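Local coordinates for uncharacterized protein (Pseudomonas aeruginosa, PDB 5BR9) that probably takes part in forming the threonylcarbamoyladenosine modification of tRNA, as a TsaB member of the KAE1/TsaD family, at residues V98-D103 and L219-R224. Residues are numbered along the deposited sequence; the frame is centred on the assembly and turned at random.
Sequences VLAVSD and LPVYLR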
loop_
_atom_site.group_PDB
_atom_site.type_symbol
_atom_site.label_atom_id
_atom_site.label_comp_id
_atom_site.label_asym_id
_atom_site.label_seq_id
_atom_site.Cartn_x
_atom_site.Cartn_y
_atom_site.Cartn_z
ATOM N N VAL A 98 5.948 -12.676 6.887
ATOM C CA VAL A 98 4.962 -11.756 7.444
ATOM C C VAL A 98 3.835 -12.558 8.073
ATOM O O VAL A 98 3.528 -13.665 7.643
ATOM C CB VAL A 98 4.364 -10.768 6.399
ATOM C CG1 VAL A 98 5.432 -10.076 5.620
ATOM C CG2 VAL A 98 3.353 -11.429 5.504
ATOM N N LEU A 99 3.213 -11.949 9.073
ATOM C CA LEU A 99 2.119 -12.523 9.838
ATOM C C LEU A 99 0.877 -11.633 9.752
ATOM O O LEU A 99 0.821 -10.572 10.369
ATOM C CB LEU A 99 2.537 -12.685 11.302
ATOM C CG LEU A 99 3.641 -13.697 11.593
ATOM C CD1 LEU A 99 4.278 -13.459 12.952
ATOM C CD2 LEU A 99 3.045 -15.085 11.544
ATOM N N ALA A 100 -0.119 -12.067 8.990
ATOM C CA ALA A 100 -1.371 -11.332 8.889
ATOM C C ALA A 100 -2.257 -11.687 10.096
ATOM O O ALA A 100 -2.478 -12.850 10.391
ATOM C CB ALA A 100 -2.071 -11.657 7.589
ATOM N N VAL A 101 -2.734 -10.678 10.814
ATOM C CA VAL A 101 -3.524 -10.899 12.010
ATOM C C VAL A 101 -4.796 -10.064 11.951
ATOM O O VAL A 101 -4.774 -8.872 11.602
ATOM C CB VAL A 101 -2.719 -10.569 13.283
ATOM C CG1 VAL A 101 -3.583 -10.719 14.516
ATOM C CG2 VAL A 101 -1.481 -11.444 13.387
ATOM N N SER A 102 -5.906 -10.699 12.297
ATOM C CA SER A 102 -7.185 -10.036 12.268
ATOM C C SER A 102 -7.284 -8.913 13.278
ATOM O O SER A 102 -6.941 -9.081 14.436
ATOM C CB SER A 102 -8.313 -11.049 12.531
ATOM O OG SER A 102 -9.509 -10.354 12.786
ATOM N N ASP A 103 -7.830 -7.780 12.848
ATOM C CA ASP A 103 -8.074 -6.690 13.766
ATOM C C ASP A 103 -9.194 -6.966 14.773
ATOM O O ASP A 103 -9.215 -6.363 15.845
ATOM C CB ASP A 103 -8.357 -5.412 12.988
ATOM C CG ASP A 103 -7.060 -4.732 12.543
ATOM O OD1 ASP A 103 -6.688 -4.824 11.364
ATOM O OD2 ASP A 103 -6.409 -4.098 13.393
ATOM N N LEU A 219 -0.944 -13.776 -0.313
ATOM C CA LEU A 219 -1.232 -13.339 1.038
ATOM C C LEU A 219 -2.640 -13.734 1.457
ATOM O O LEU A 219 -3.604 -13.459 0.727
ATOM C CB LEU A 219 -1.056 -11.825 1.134
ATOM C CG LEU A 219 -0.502 -11.189 2.390
ATOM C CD1 LEU A 219 0.613 -12.044 2.974
ATOM C CD2 LEU A 219 0.011 -9.816 2.010
ATOM N N PRO A 220 -2.769 -14.367 2.639
ATOM C CA PRO A 220 -4.077 -14.751 3.183
ATOM C C PRO A 220 -4.802 -13.528 3.753
ATOM O O PRO A 220 -5.220 -13.501 4.907
ATOM C CB PRO A 220 -3.717 -15.769 4.273
ATOM C CG PRO A 220 -2.362 -15.294 4.765
ATOM C CD PRO A 220 -1.659 -14.765 3.532
ATOM N N VAL A 221 -4.914 -12.504 2.915
ATOM C CA VAL A 221 -5.653 -11.291 3.224
ATOM C C VAL A 221 -6.597 -11.099 2.058
ATOM O O VAL A 221 -6.161 -11.053 0.910
ATOM C CB VAL A 221 -4.715 -10.070 3.431
ATOM C CG1 VAL A 221 -5.512 -8.812 3.750
ATOM C CG2 VAL A 221 -3.701 -10.364 4.527
ATOM N N TYR A 222 -7.892 -11.014 2.343
ATOM C CA TYR A 222 -8.888 -10.991 1.285
ATOM C C TYR A 222 -9.812 -9.792 1.400
ATOM O O TYR A 222 -10.864 -9.873 2.030
ATOM C CB TYR A 222 -9.711 -12.274 1.304
ATOM C CG TYR A 222 -8.906 -13.544 1.506
ATOM C CD1 TYR A 222 -7.899 -13.902 0.624
ATOM C CD2 TYR A 222 -9.188 -14.400 2.561
ATOM C CE1 TYR A 222 -7.179 -15.070 0.796
ATOM C CE2 TYR A 222 -8.480 -15.568 2.747
ATOM C CZ TYR A 222 -7.471 -15.904 1.865
ATOM O OH TYR A 222 -6.754 -17.070 2.050
ATOM N N LEU A 223 -9.419 -8.684 0.776
ATOM C CA LEU A 223 -10.204 -7.453 0.821
ATOM C C LEU A 223 -11.251 -7.406 -0.297
ATOM O O LEU A 223 -11.002 -7.850 -1.417
ATOM C CB LEU A 223 -9.282 -6.231 0.742
ATOM C CG LEU A 223 -8.243 -6.081 1.862
ATOM C CD1 LEU A 223 -7.332 -4.897 1.591
ATOM C CD2 LEU A 223 -8.899 -5.945 3.233
ATOM N N ARG A 224 -12.424 -6.861 0.023
ATOM C CA ARG A 224 -13.550 -6.807 -0.911
ATOM C C ARG A 224 -13.345 -5.754 -2.000
ATOM O O ARG A 224 -13.343 -4.553 -1.730
ATOM C CB ARG A 224 -14.853 -6.532 -0.153
#
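Val98 and Leu219 meet through one methyl each, CG2 of the valine lying 3.8 Å from CD1 of the leucine, and the two side chains cross at about a right angle. The valine methyl used here sits between its own backbone N and carbonyl carbon (chi1 -51°). Two residues along the strand, a second methyl-to-methyl contact follows: Ala100 CB touches Val221 CG2 at 3.7 Å. In Val221 the other methyl, CG1, stands anti to the backbone N (chi1 180°), which places CG2 beside that N and against the alanine. Val98 and Ala100 both direct CB toward the 219-224 segment, whereas Leu99 between them turns away and packs on Ala203 and Trp207 of helix 196-208, on the face opposite Val98 and Ala100.

No hydrogen bond crosses between the segments. In 219-224, Val221 N donates to Leu219 O at 2.7 Å, closing an inverse gamma turn centred on Pro220; the turn lies between the two residues that touch the strand. Strand 98-101 bonds instead with strand 67-71, through Leu99 with Ile68 and Phe70 and Val101 with Phe70, and Val98 bonds with Val213; it is the outermost strand, within this chain, of the mixed five-stranded sheet of an actin-like ATPase-type fold. Just beyond it, Ser102 is the N-cap of helix 103-115, its OG bonding weakly to Leu104 N and Ala105 N and more firmly with Glu149.

Neighbouring side chains extend the same apolar layer: Phe70 touches Val98, Ala100 and Val221, while Val87 and Ala91 of helix 77-94 pack on Val98. With 138 Å² buried in total and methyl groups alone in touch, this is a small, partly buried contact, probably held by dispersion and modest hydrophobic burial, without directional bonds between the two segments.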